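Local structure of anastral spindle 2, SAS 4 (Drosophila melanogaster, 4BY2) at residues 166-171 with 184-189; 160-165 with 173-178; 19-24 with 151-156. The protein combines, as an engineered fusion, the proline-rich motif of Ana2 with the TCP domain of Sas-4, a probable tubulin-binding adaptor in centriole assembly. One frame throughout, in Å; residues are numbered along the deposited sequence.

How the interactions relate
Four successive strands of the Sas-4 TCP domain carry these contacts: 151-154, 160-163, 170-175 and 181-185, each antiparallel to the next. Interaction 3 lays the Ana2 segment 19-24 against the first of them. Interaction 2 pairs the second with the third, and interaction 1 the third with the fourth. Centres lie about 13 Å apart for interactions 1 and 2, about 10 Å for 2 and 3, and about 19 Å for 1 and 3. Along the chain interaction 3 is complete before the others begin, while the segments of interactions 1 and 2 alternate. The contacts thus follow one another along an extended strand array, with the fused Ana2 motif resting on one part of it.

Interaction 1: 166-171 with 184-189; sequences SDTEKL and QLRNGD
Arg-186 has CG anti to its own backbone N (chi1 -165°) and a chain extended from there to NE, which carries its methylenes alongside Thr-168 O. The Thr-168 methyl CG2 lies over one face of the guanidinium and sits 4.0 Å from Arg-186 CG. Gln-184 is bent at chi2 (67°). Its CG lies beside Leu-171 CB at 4.1 Å, and these two side chains run side by side in the same direction. The bend also brings Gln-184 NE2 back to Leu-185 O at 3.2 Å, in the carbonyl plane and on a lone pair, while OE1 is hydrogen-bonded to Lys-190 NZ.

The contact lies wholly in the Sas-4 part, at the open end of the hairpin of strands 170-175 and 181-185. The backbone bond Arg-186 N to Glu-169 O is 2.9 Å and nearly straight at 171°. Leu-171 N to Gln-184 O is a weak bond. Next to the first bond, Leu-185 CD1 lies near Glu-169 O. Beyond the pairing, Asn-187 OD1 accepts from Asp-189 N in an Asx turn. The end of Lys-170 leads away, to Glu-173. Glu-169 OE2 and Arg-186 NH1 stay 7.0 Å apart, so backbone bonding and aliphatic packing hold this surface contact, with at most a distant attraction of charges.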
ATOM      1  N   SER A 166       3.387 -19.166   3.589  1.00 94.78           N
ATOM      2  CA  SER A 166       4.166 -20.078   2.746  1.00 95.21           C
ATOM      3  C   SER A 166       4.630 -21.300   3.544  1.00100.25           C
ATOM      4  O   SER A 166       4.021 -22.370   3.427  1.00 99.99           O
ATOM      5  CB  SER A 166       5.349 -19.356   2.103  1.00 99.01           C
ATOM      6  OG  SER A 166       6.138 -20.248   1.333  1.00108.29           O
ATOM      7  N   ASP A 167       5.694 -21.137   4.370  1.00 97.41           N
ATOM      8  CA  ASP A 167       6.255 -22.206   5.199  1.00 97.45           C
ATOM      9  C   ASP A 167       5.337 -22.602   6.344  1.00101.68           C
ATOM     10  O   ASP A 167       5.132 -23.793   6.572  1.00101.35           O
ATOM     11  CB  ASP A 167       7.685 -21.865   5.708  1.00 99.28           C
ATOM     12  CG  ASP A 167       7.843 -20.683   6.662  1.00108.61           C
ATOM     13  OD1 ASP A 167       7.088 -19.694   6.519  1.00113.89           O
ATOM     14  OD2 ASP A 167       8.792 -20.704   7.480  1.00108.91           O
ATOM     15  N   THR A 168       4.788 -21.598   7.058  1.00 98.29           N
ATOM     16  CA  THR A 168       3.925 -21.700   8.239  1.00 98.03           C
ATOM     17  C   THR A 168       4.545 -22.651   9.303  1.00101.06           C
ATOM     18  O   THR A 168       3.867 -23.496   9.886  1.00100.69           O
ATOM     19  CB  THR A 168       2.448 -21.995   7.894  1.00107.89           C
ATOM     20  OG1 THR A 168       2.125 -21.390   6.641  1.00109.04           O
ATOM     21  CG2 THR A 168       1.487 -21.466   8.969  1.00106.24           C
ATOM     22  N   GLU A 169       5.862 -22.495   9.514  1.00 96.70           N
ATOM     23  CA  GLU A 169       6.668 -23.134  10.548  1.00 95.98           C
ATOM     24  C   GLU A 169       6.548 -22.079  11.637  1.00 98.03           C
ATOM     25  O   GLU A 169       6.214 -22.384  12.783  1.00 97.86           O
ATOM     26  CB  GLU A 169       8.136 -23.246  10.083  1.00 97.44           C
ATOM     27  CG  GLU A 169       8.927 -24.348  10.755  1.00108.69           C
ATOM     28  CD  GLU A 169       8.817 -25.658  10.005  1.00130.59           C
ATOM     29  OE1 GLU A 169       9.435 -25.775   8.922  1.00124.96           O
ATOM     30  OE2 GLU A 169       8.087 -26.556  10.480  1.00125.02           O
ATOM     31  N   LYS A 170       6.729 -20.805  11.203  1.00 92.85           N
ATOM     32  CA  LYS A 170       6.622 -19.558  11.950  1.00 91.66           C
ATOM     33  C   LYS A 170       5.354 -18.808  11.501  1.00 93.28           C
ATOM     34  O   LYS A 170       5.196 -18.487  10.317  1.00 92.82           O
ATOM     35  CB  LYS A 170       7.889 -18.681  11.778  1.00 93.83           C
ATOM     36  CG  LYS A 170       8.361 -18.491  10.326  1.00103.54           C
ATOM     37  CD  LYS A 170       9.375 -17.372  10.191  1.00110.76           C
ATOM     38  CE  LYS A 170      10.789 -17.864  10.370  1.00119.11           C
ATOM     39  NZ  LYS A 170      11.782 -16.802  10.074  1.00127.59           N
ATOM     40  N   LEU A 171       4.432 -18.572  12.443  1.00 88.18           N
ATOM     41  CA  LEU A 171       3.158 -17.902  12.192  1.00 87.20           C
ATOM     42  C   LEU A 171       3.315 -16.412  11.841  1.00 88.90           C
ATOM     43  O   LEU A 171       2.835 -15.983  10.790  1.00 88.34           O
ATOM     44  CB  LEU A 171       2.231 -18.077  13.404  1.00 87.30           C
ATOM     45  CG  LEU A 171       0.771 -17.752  13.162  1.00 92.05           C
ATOM     46  CD1 LEU A 171      -0.027 -19.015  12.876  1.00 92.24           C
ATOM     47  CD2 LEU A 171       0.183 -17.000  14.339  1.00 94.41           C
ATOM     48  N   GLN A 184       6.919 -15.987  16.391  1.00 80.96           N
ATOM     49  CA  GLN A 184       5.823 -16.852  16.825  1.00 81.17           C
ATOM     50  C   GLN A 184       5.784 -18.034  15.856  1.00 86.02           C
ATOM     51  O   GLN A 184       5.917 -17.832  14.650  1.00 85.74           O
ATOM     52  CB  GLN A 184       4.487 -16.075  16.825  1.00 82.48           C
ATOM     53  CG  GLN A 184       3.240 -16.893  17.191  1.00 99.19           C
ATOM     54  CD  GLN A 184       3.227 -17.361  18.626  1.00118.87           C
ATOM     55  OE1 GLN A 184       3.010 -16.583  19.559  1.00114.52           O
ATOM     56  NE2 GLN A 184       3.427 -18.654  18.829  1.00110.80           N
ATOM     57  N   LEU A 185       5.650 -19.260  16.383  1.00 83.09           N
ATOM     58  CA  LEU A 185       5.615 -20.486  15.583  1.00 83.21           C
ATOM     59  C   LEU A 185       4.172 -21.001  15.463  1.00 88.55           C
ATOM     60  O   LEU A 185       3.308 -20.588  16.244  1.00 88.07           O
ATOM     61  CB  LEU A 185       6.535 -21.574  16.201  1.00 83.14           C
ATOM     62  CG  LEU A 185       8.087 -21.436  16.149  1.00 87.68           C
ATOM     63  CD1 LEU A 185       8.632 -21.406  14.742  1.00 89.99           C
ATOM     64  CD2 LEU A 185       8.615 -20.278  16.975  1.00 87.88           C
ATOM     65  N   ARG A 186       3.912 -21.889  14.481  1.00 86.29           N
ATOM     66  CA  ARG A 186       2.591 -22.483  14.237  1.00 86.73           C
ATOM     67  C   ARG A 186       2.165 -23.402  15.393  1.00 91.00           C
ATOM     68  O   ARG A 186       1.013 -23.337  15.830  1.00 90.63           O
ATOM     69  CB  ARG A 186       2.599 -23.261  12.914  1.00 88.37           C
ATOM     70  CG  ARG A 186       1.221 -23.617  12.368  1.00102.69           C
ATOM     71  CD  ARG A 186       1.316 -24.868  11.516  1.00116.80           C
ATOM     72  NE  ARG A 186       0.122 -25.100  10.704  1.00127.94           N
ATOM     73  CZ  ARG A 186       0.104 -25.829   9.592  1.00143.40           C
ATOM     74  NH1 ARG A 186       1.221 -26.386   9.135  1.00130.43           N
ATOM     75  NH2 ARG A 186      -1.025 -25.989   8.913  1.00131.32           N
ATOM     76  N   ASN A 187       3.107 -24.231  15.897  1.00 87.61           N
ATOM     77  CA  ASN A 187       2.892 -25.182  16.998  1.00 87.32           C
ATOM     78  C   ASN A 187       2.629 -24.514  18.369  1.00 90.59           C
ATOM     79  O   ASN A 187       2.265 -25.206  19.323  1.00 90.18           O
ATOM     80  CB  ASN A 187       4.052 -26.196  17.085  1.00 88.28           C
ATOM     81  CG  ASN A 187       5.444 -25.603  17.026  1.00109.88           C
ATOM     82  OD1 ASN A 187       5.713 -24.510  17.531  1.00103.43           O
ATOM     83  ND2 ASN A 187       6.367 -26.327  16.411  1.00101.64           N
ATOM     84  N   GLY A 188       2.796 -23.192  18.441  1.00 86.56           N
ATOM     85  CA  GLY A 188       2.570 -22.407  19.650  1.00 86.10           C
ATOM     86  C   GLY A 188       3.828 -21.866  20.298  1.00 89.33           C
ATOM     87  O   GLY A 188       3.745 -20.977  21.152  1.00 88.81           O
ATOM     88  N   ASP A 189       5.002 -22.397  19.897  1.00 85.40           N
ATOM     89  CA  ASP A 189       6.311 -21.997  20.422  1.00 84.97           C
ATOM     90  C   ASP A 189       6.685 -20.558  20.034  1.00 87.60           C
ATOM     91  O   ASP A 189       6.098 -19.998  19.106  1.00 87.19           O
ATOM     92  CB  ASP A 189       7.401 -23.001  19.992  1.00 87.03           C
ATOM     93  CG  ASP A 189       7.159 -24.446  20.416  1.00 98.77           C
ATOM     94  OD1 ASP A 189       6.512 -24.663  21.470  1.00 99.35           O
ATOM     95  OD2 ASP A 189       7.640 -25.359  19.710  1.00105.26           O
TER

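Interaction 2: 160-165 with 173-178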
ATOM      1  N   ILE A 160       7.226  -3.491  13.443  1.00 69.77           N
ATOM      2  CA  ILE A 160       6.965  -4.114  12.143  1.00 69.19           C
ATOM      3  C   ILE A 160       6.466  -5.553  12.309  1.00 73.50           C
ATOM      4  O   ILE A 160       7.111  -6.348  12.992  1.00 73.24           O
ATOM      5  CB  ILE A 160       8.195  -4.007  11.184  1.00 71.92           C
ATOM      6  CG1 ILE A 160       8.691  -2.545  11.046  1.00 72.20           C
ATOM      7  CG2 ILE A 160       7.889  -4.606   9.805  1.00 72.12           C
ATOM      8  CD1 ILE A 160      10.188  -2.389  10.783  1.00 78.47           C
ATOM      9  N   LYS A 161       5.325  -5.882  11.676  1.00 70.55           N
ATOM     10  CA  LYS A 161       4.730  -7.217  11.691  1.00 70.72           C
ATOM     11  C   LYS A 161       4.931  -7.856  10.310  1.00 76.09           C
ATOM     12  O   LYS A 161       4.461  -7.315   9.307  1.00 75.76           O
ATOM     13  CB  LYS A 161       3.238  -7.142  12.064  1.00 72.95           C
ATOM     14  CG  LYS A 161       2.553  -8.490  12.285  1.00 83.15           C
ATOM     15  CD  LYS A 161       1.049  -8.313  12.453  1.00 91.92           C
ATOM     16  CE  LYS A 161       0.328  -9.627  12.603  1.00102.77           C
ATOM     17  NZ  LYS A 161      -1.140  -9.434  12.735  1.00112.94           N
ATOM     18  N   ILE A 162       5.652  -8.987  10.264  1.00 73.76           N
ATOM     19  CA  ILE A 162       5.945  -9.730   9.034  1.00 74.20           C
ATOM     20  C   ILE A 162       5.159 -11.048   9.050  1.00 80.08           C
ATOM     21  O   ILE A 162       5.227 -11.779  10.038  1.00 79.37           O
ATOM     22  CB  ILE A 162       7.479  -9.943   8.811  1.00 77.17           C
ATOM     23  CG1 ILE A 162       8.292  -8.646   9.034  1.00 77.35           C
ATOM     24  CG2 ILE A 162       7.774 -10.521   7.423  1.00 77.92           C
ATOM     25  CD1 ILE A 162       9.060  -8.576  10.349  1.00 83.52           C
ATOM     26  N   VAL A 163       4.408 -11.339   7.963  1.00 78.97           N
ATOM     27  CA  VAL A 163       3.561 -12.534   7.839  1.00 79.93           C
ATOM     28  C   VAL A 163       3.561 -13.092   6.402  1.00 86.80           C
ATOM     29  O   VAL A 163       3.384 -12.343   5.438  1.00 86.38           O
ATOM     30  CB  VAL A 163       2.123 -12.301   8.406  1.00 83.83           C
ATOM     31  CG1 VAL A 163       1.569 -10.931   8.028  1.00 83.69           C
ATOM     32  CG2 VAL A 163       1.150 -13.420   8.026  1.00 83.64           C
ATOM     33  N   ASP A 164       3.778 -14.419   6.286  1.00 85.80           N
ATOM     34  CA  ASP A 164       3.819 -15.157   5.027  1.00 86.85           C
ATOM     35  C   ASP A 164       3.173 -16.544   5.194  1.00 92.98           C
ATOM     36  O   ASP A 164       3.700 -17.372   5.946  1.00 92.76           O
ATOM     37  CB  ASP A 164       5.272 -15.279   4.507  1.00 88.91           C
ATOM     38  CG  ASP A 164       5.451 -15.928   3.135  1.00101.13           C
ATOM     39  OD1 ASP A 164       4.476 -15.943   2.342  1.00101.76           O
ATOM     40  OD2 ASP A 164       6.590 -16.345   2.820  1.00108.12           O
ATOM     41  N   PRO A 165       2.028 -16.827   4.524  1.00 91.08           N
ATOM     42  CA  PRO A 165       1.416 -18.157   4.657  1.00 91.50           C
ATOM     43  C   PRO A 165       2.045 -19.202   3.718  1.00 96.93           C
ATOM     44  O   PRO A 165       1.340 -20.046   3.153  1.00 96.45           O
ATOM     45  CB  PRO A 165      -0.075 -17.896   4.387  1.00 93.17           C
ATOM     46  CG  PRO A 165      -0.155 -16.491   3.799  1.00 97.37           C
ATOM     47  CD  PRO A 165       1.249 -15.984   3.601  1.00 92.78           C
ATOM     48  N   GLU A 173       6.159 -12.770  12.559  1.00 79.36           N
ATOM     49  CA  GLU A 173       7.432 -12.212  13.016  1.00 78.54           C
ATOM     50  C   GLU A 173       7.274 -10.747  13.373  1.00 80.68           C
ATOM     51  O   GLU A 173       6.551 -10.019  12.691  1.00 80.16           O
ATOM     52  CB  GLU A 173       8.541 -12.407  11.983  1.00 80.00           C
ATOM     53  CG  GLU A 173       9.256 -13.738  12.120  1.00 92.58           C
ATOM     54  CD  GLU A 173      10.392 -13.944  11.139  1.00119.25           C
ATOM     55  OE1 GLU A 173      10.127 -13.980   9.915  1.00117.06           O
ATOM     56  OE2 GLU A 173      11.549 -14.084  11.596  1.00115.82           O
ATOM     57  N   TRP A 174       7.944 -10.319  14.451  1.00 76.00           N
ATOM     58  CA  TRP A 174       7.873  -8.955  14.955  1.00 75.25           C
ATOM     59  C   TRP A 174       9.242  -8.321  15.132  1.00 78.96           C
ATOM     60  O   TRP A 174      10.155  -8.961  15.646  1.00 78.38           O
ATOM     61  CB  TRP A 174       7.109  -8.930  16.282  1.00 73.70           C
ATOM     62  CG  TRP A 174       5.621  -9.021  16.132  1.00 74.45           C
ATOM     63  CD1 TRP A 174       4.866 -10.157  16.087  1.00 77.30           C
ATOM     64  CD2 TRP A 174       4.702  -7.924  16.052  1.00 74.15           C
ATOM     65  NE1 TRP A 174       3.532  -9.835  15.978  1.00 76.65           N
ATOM     66  CE2 TRP A 174       3.403  -8.470  15.958  1.00 77.99           C
ATOM     67  CE3 TRP A 174       4.851  -6.526  16.051  1.00 75.25           C
ATOM     68  CZ2 TRP A 174       2.260  -7.668  15.867  1.00 77.24           C
ATOM     69  CZ3 TRP A 174       3.719  -5.733  15.958  1.00 76.62           C
ATOM     70  CH2 TRP A 174       2.442  -6.303  15.865  1.00 77.26           C
ATOM     71  N   ARG A 175       9.373  -7.050  14.719  1.00 75.72           N
ATOM     72  CA  ARG A 175      10.597  -6.264  14.852  1.00 75.74           C
ATOM     73  C   ARG A 175      10.239  -4.934  15.512  1.00 80.11           C
ATOM     74  O   ARG A 175       9.572  -4.099  14.899  1.00 79.83           O
ATOM     75  CB  ARG A 175      11.296  -6.064  13.494  1.00 76.46           C
ATOM     76  CG  ARG A 175      11.946  -7.331  12.949  1.00 88.19           C
ATOM     77  CD  ARG A 175      12.984  -7.032  11.883  1.00 99.12           C
ATOM     78  NE  ARG A 175      13.567  -8.257  11.330  1.00107.03           N
ATOM     79  CZ  ARG A 175      14.641  -8.872  11.819  1.00120.36           C
ATOM     80  NH1 ARG A 175      15.267  -8.384  12.884  1.00106.88           N
ATOM     81  NH2 ARG A 175      15.093  -9.981  11.251  1.00106.80           N
ATOM     82  N   TYR A 176      10.641  -4.766  16.782  1.00 77.01           N
ATOM     83  CA  TYR A 176      10.345  -3.582  17.592  1.00 76.93           C
ATOM     84  C   TYR A 176      11.372  -2.457  17.422  1.00 81.73           C
ATOM     85  O   TYR A 176      12.456  -2.690  16.879  1.00 81.28           O
ATOM     86  CB  TYR A 176      10.165  -3.973  19.073  1.00 77.93           C
ATOM     87  CG  TYR A 176       9.039  -4.960  19.300  1.00 79.52           C
ATOM     88  CD1 TYR A 176       9.269  -6.333  19.254  1.00 80.14           C
ATOM     89  CD2 TYR A 176       7.742  -4.525  19.557  1.00 81.50           C
ATOM     90  CE1 TYR A 176       8.233  -7.247  19.443  1.00 80.92           C
ATOM     91  CE2 TYR A 176       6.700  -5.430  19.754  1.00 82.13           C
ATOM     92  CZ  TYR A 176       6.951  -6.791  19.696  1.00 88.21           C
ATOM     93  OH  TYR A 176       5.929  -7.689  19.891  1.00 89.25           O
ATOM     94  N   ALA A 177      11.011  -1.234  17.876  1.00 79.10           N
ATOM     95  CA  ALA A 177      11.826  -0.015  17.797  1.00 79.28           C
ATOM     96  C   ALA A 177      13.197  -0.132  18.480  1.00 83.72           C
ATOM     97  O   ALA A 177      14.178   0.413  17.966  1.00 83.58           O
ATOM     98  CB  ALA A 177      11.053   1.166  18.364  1.00 80.08           C
ATOM     99  N   ASP A 178      13.259  -0.841  19.626  1.00 80.14           N
ATOM    100  CA  ASP A 178      14.490  -1.063  20.394  1.00 79.74           C
ATOM    101  C   ASP A 178      15.458  -2.017  19.683  1.00 82.79           C
ATOM    102  O   ASP A 178      16.672  -1.900  19.860  1.00 82.54           O
ATOM    103  CB  ASP A 178      14.171  -1.567  21.817  1.00 81.64           C
ATOM    104  CG  ASP A 178      13.163  -2.704  21.912  1.00 92.95           C
ATOM    105  OD1 ASP A 178      12.995  -3.438  20.913  1.00 93.56           O
ATOM    106  OD2 ASP A 178      12.552  -2.865  22.989  1.00 99.41           O
TER
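Lys-161 and Trp-174 face each other in the beta hairpin of strands 160-163 and 170-175, part of the Sas-4 TCP domain. They form the non-hydrogen-bonded pair of this antiparallel ladder, and they pack closely. Lys-161 CB stands 3.9 Å from the centroid of the six-membered ring of Trp-174, almost on the ring normal: a CH-pi contact. A chi1 of -173° turns the Lys-161 chain away from its own N and along the ring. The chain stays extended, and its CD lies 3.7 Å from Trp-174 CZ2 before the amine passes beyond the ring. There NZ makes a weak hydrogen bond to Val-24 O of the fused Ana2 segment. On the opposite ring face lies Tyr-176 OH, 3.7 Å above the plane and offset toward the rim. The indole is thus covered from both sides.

Two hydrogen-bonded pairs flank this one, Ile-160 with Arg-175 and Ile-162 with Glu-173. Each contributes two backbone bonds. Ile-162 N to Glu-173 O is 2.8 Å long and almost straight at 176°. The N-to-C directions of the short strands 160-163 and 173-175 differ by 157°, 23° short of exactly antiparallel.

On the other face Ile-162 CB packs 4.2 Å from Glu-173 CB, and the Glu-173 carboxylate forms a salt bridge with Lys-170. The solvent side is at Arg-175, which is exposed and whose end leads away from the partner strand. Its CG still meets the tip of an isoleucine: Ile-162 CD1 lies 4.1 Å from Arg-175 CG.

Interaction 3: 19-24 with 151-156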
ATOM      1  N   ARG A  19      -9.345  -0.761   4.880  1.00 55.87           N
ATOM      2  CA  ARG A  19      -9.321  -0.645   6.333  1.00 55.71           C
ATOM      3  C   ARG A  19      -7.926  -1.082   6.818  1.00 59.57           C
ATOM      4  O   ARG A  19      -7.410  -2.079   6.303  1.00 58.83           O
ATOM      5  CB  ARG A  19     -10.404  -1.579   6.910  1.00 56.46           C
ATOM      6  CG  ARG A  19     -10.827  -1.289   8.341  1.00 66.89           C
ATOM      7  CD  ARG A  19     -10.961  -2.565   9.159  1.00 75.66           C
ATOM      8  NE  ARG A  19     -12.078  -3.405   8.722  1.00 82.66           N
ATOM      9  CZ  ARG A  19     -13.246  -3.494   9.351  1.00 97.93           C
ATOM     10  NH1 ARG A  19     -13.466  -2.800  10.460  1.00 85.81           N
ATOM     11  NH2 ARG A  19     -14.201  -4.285   8.880  1.00 86.10           N
ATOM     12  N   PRO A  20      -7.280  -0.374   7.783  1.00 56.99           N
ATOM     13  CA  PRO A  20      -5.957  -0.826   8.256  1.00 57.29           C
ATOM     14  C   PRO A  20      -6.027  -2.138   9.032  1.00 64.21           C
ATOM     15  O   PRO A  20      -7.059  -2.442   9.637  1.00 63.46           O
ATOM     16  CB  PRO A  20      -5.487   0.326   9.144  1.00 58.57           C
ATOM     17  CG  PRO A  20      -6.731   0.958   9.620  1.00 62.63           C
ATOM     18  CD  PRO A  20      -7.718   0.840   8.502  1.00 58.25           C
ATOM     19  N   SER A  21      -4.935  -2.922   8.995  1.00 63.96           N
ATOM     20  CA  SER A  21      -4.833  -4.206   9.694  1.00 65.22           C
ATOM     21  C   SER A  21      -4.760  -3.988  11.203  1.00 71.88           C
ATOM     22  O   SER A  21      -4.036  -3.098  11.663  1.00 70.95           O
ATOM     23  CB  SER A  21      -3.627  -5.000   9.203  1.00 69.11           C
ATOM     24  OG  SER A  21      -3.636  -6.318   9.726  1.00 78.76           O
ATOM     25  N   ALA A  22      -5.541  -4.790  11.960  1.00 71.25           N
ATOM     26  CA  ALA A  22      -5.671  -4.755  13.422  1.00 72.43           C
ATOM     27  C   ALA A  22      -4.338  -4.670  14.169  1.00 79.52           C
ATOM     28  O   ALA A  22      -3.366  -5.328  13.783  1.00 79.33           O
ATOM     29  CB  ALA A  22      -6.470  -5.955  13.905  1.00 73.19           C
ATOM     30  N   ALA A  23      -4.311  -3.851  15.245  1.00 77.99           N
ATOM     31  CA  ALA A  23      -3.148  -3.599  16.107  1.00 78.58           C
ATOM     32  C   ALA A  23      -2.590  -4.853  16.816  1.00 83.98           C
ATOM     33  O   ALA A  23      -1.445  -4.826  17.277  1.00 83.84           O
ATOM     34  CB  ALA A  23      -3.481  -2.518  17.127  1.00 79.35           C
ATOM     35  N   VAL A  24      -3.392  -5.942  16.891  1.00 81.06           N
ATOM     36  CA  VAL A  24      -3.024  -7.224  17.517  1.00111.48           C
ATOM     37  C   VAL A  24      -1.873  -7.930  16.778  1.00133.11           C
ATOM     38  O   VAL A  24      -1.717  -7.776  15.566  1.00 91.26           O
ATOM     39  CB  VAL A  24      -4.237  -8.175  17.734  1.00115.37           C
ATOM     40  CG1 VAL A  24      -5.185  -7.629  18.798  1.00115.17           C
ATOM     41  CG2 VAL A  24      -4.982  -8.466  16.429  1.00115.16           C
ATOM     42  N   VAL A 151       3.223 -10.086   3.712  1.00 68.06           N
ATOM     43  CA  VAL A 151       2.530  -8.900   4.214  1.00 67.34           C
ATOM     44  C   VAL A 151       3.413  -8.282   5.306  1.00 70.92           C
ATOM     45  O   VAL A 151       3.796  -8.974   6.257  1.00 70.82           O
ATOM     46  CB  VAL A 151       1.091  -9.213   4.714  1.00 70.98           C
ATOM     47  CG1 VAL A 151       0.363  -7.941   5.127  1.00 70.73           C
ATOM     48  CG2 VAL A 151       0.280  -9.971   3.664  1.00 70.76           C
ATOM     49  N   GLU A 152       3.762  -6.994   5.144  1.00 66.67           N
ATOM     50  CA  GLU A 152       4.623  -6.263   6.071  1.00 65.93           C
ATOM     51  C   GLU A 152       3.940  -4.980   6.571  1.00 68.59           C
ATOM     52  O   GLU A 152       3.886  -3.984   5.845  1.00 68.12           O
ATOM     53  CB  GLU A 152       5.978  -5.967   5.403  1.00 67.33           C
ATOM     54  CG  GLU A 152       7.137  -5.860   6.376  1.00 79.45           C
ATOM     55  CD  GLU A 152       8.479  -5.557   5.737  1.00105.23           C
ATOM     56  OE1 GLU A 152       9.024  -6.446   5.043  1.00101.48           O
ATOM     57  OE2 GLU A 152       8.999  -4.439   5.955  1.00101.21           O
ATOM     58  N   ILE A 153       3.401  -5.020   7.807  1.00 64.28           N
ATOM     59  CA  ILE A 153       2.713  -3.882   8.431  1.00 63.66           C
ATOM     60  C   ILE A 153       3.699  -3.071   9.276  1.00 67.37           C
ATOM     61  O   ILE A 153       4.332  -3.618  10.176  1.00 67.11           O
ATOM     62  CB  ILE A 153       1.460  -4.298   9.272  1.00 66.44           C
ATOM     63  CG1 ILE A 153       0.610  -5.422   8.596  1.00 66.93           C
ATOM     64  CG2 ILE A 153       0.603  -3.081   9.650  1.00 66.46           C
ATOM     65  CD1 ILE A 153      -0.245  -5.059   7.343  1.00 74.32           C
ATOM     66  N   HIS A 154       3.807  -1.768   8.993  1.00 63.90           N
ATOM     67  CA  HIS A 154       4.654  -0.820   9.712  1.00 63.77           C
ATOM     68  C   HIS A 154       3.737   0.049  10.579  1.00 67.85           C
ATOM     69  O   HIS A 154       3.121   0.989  10.079  1.00 67.35           O
ATOM     70  CB  HIS A 154       5.469   0.039   8.724  1.00 64.52           C
ATOM     71  CG  HIS A 154       6.582  -0.700   8.045  1.00 67.94           C
ATOM     72  ND1 HIS A 154       7.906  -0.399   8.303  1.00 69.66           N
ATOM     73  CD2 HIS A 154       6.530  -1.702   7.137  1.00 69.74           C
ATOM     74  CE1 HIS A 154       8.614  -1.224   7.550  1.00 69.09           C
ATOM     75  NE2 HIS A 154       7.829  -2.029   6.833  1.00 69.47           N
ATOM     76  N   PHE A 155       3.607  -0.309  11.865  1.00 64.68           N
ATOM     77  CA  PHE A 155       2.748   0.382  12.832  1.00 64.46           C
ATOM     78  C   PHE A 155       3.277   1.778  13.229  1.00 70.33           C
ATOM     79  O   PHE A 155       4.485   2.009  13.113  1.00 70.06           O
ATOM     80  CB  PHE A 155       2.517  -0.514  14.065  1.00 65.73           C
ATOM     81  CG  PHE A 155       1.667  -1.731  13.780  1.00 66.68           C
ATOM     82  CD1 PHE A 155       0.279  -1.654  13.807  1.00 69.20           C
ATOM     83  CD2 PHE A 155       2.255  -2.953  13.474  1.00 68.29           C
ATOM     84  CE1 PHE A 155      -0.507  -2.776  13.528  1.00 69.85           C
ATOM     85  CE2 PHE A 155       1.468  -4.075  13.198  1.00 70.87           C
ATOM     86  CZ  PHE A 155       0.093  -3.980  13.228  1.00 68.85           C
ATOM     87  N   PRO A 156       2.409   2.721  13.702  1.00 68.35           N
ATOM     88  CA  PRO A 156       2.905   4.065  14.078  1.00 68.59           C
ATOM     89  C   PRO A 156       3.920   4.108  15.228  1.00 73.87           C
ATOM     90  O   PRO A 156       4.645   5.097  15.353  1.00 73.63           O
ATOM     91  CB  PRO A 156       1.625   4.834  14.427  1.00 70.20           C
ATOM     92  CG  PRO A 156       0.518   4.065  13.789  1.00 74.51           C
ATOM     93  CD  PRO A 156       0.945   2.638  13.878  1.00 70.04           C
TER
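Ser-21 begins the contact of the Ana2 proline-rich motif with strand 151-154 and the residue just after it, Phe-155. These belong to the extended antiparallel beta array of the Sas-4 TCP domain, a meander in which consecutive strands are neighbours. The two parts are fused in this construct. The motif segment has no regular secondary structure and lies across the side that bears Ile-153 and Phe-155. At Ser-21 the CB, not the hydroxyl, does the touching: it packs 3.9 Å from Ile-153 CD1. The backbone N of Ser-21 is bonded to Glu-143 OE2, on the neighbouring strand 142-145. The carbonyl O of Ser-21 comes to 4.0 Å from Phe-155 CE1.

Ala-22 points its CB away and uses its backbone instead. Its O sits at the edge of the Phe-155 ring, near the ring plane and 3.8 Å from CZ. Ala-23 follows with its CA 3.8 Å from Phe-155 CE1. Thus the ring is met mainly by main-chain atoms of the motif. At Val-24 the chain moves off the ring.

The contact is small, burying 168 Å² in all. Facing CA atoms are well separated, 7.7 Å for Ser-21 and Ile-153, which is too far for strand pairing. The side chains of Ile-153 and Phe-155, both buried, span the gap and meet Ser-21 CB and the motif backbone. With chi1 at -69°, Phe-155 CG sits beside the backbone N, and the ring is directed at the motif. Over one of its faces lies Ile-153 CG2, 3.7 Å above the ring plane and offset toward the rim.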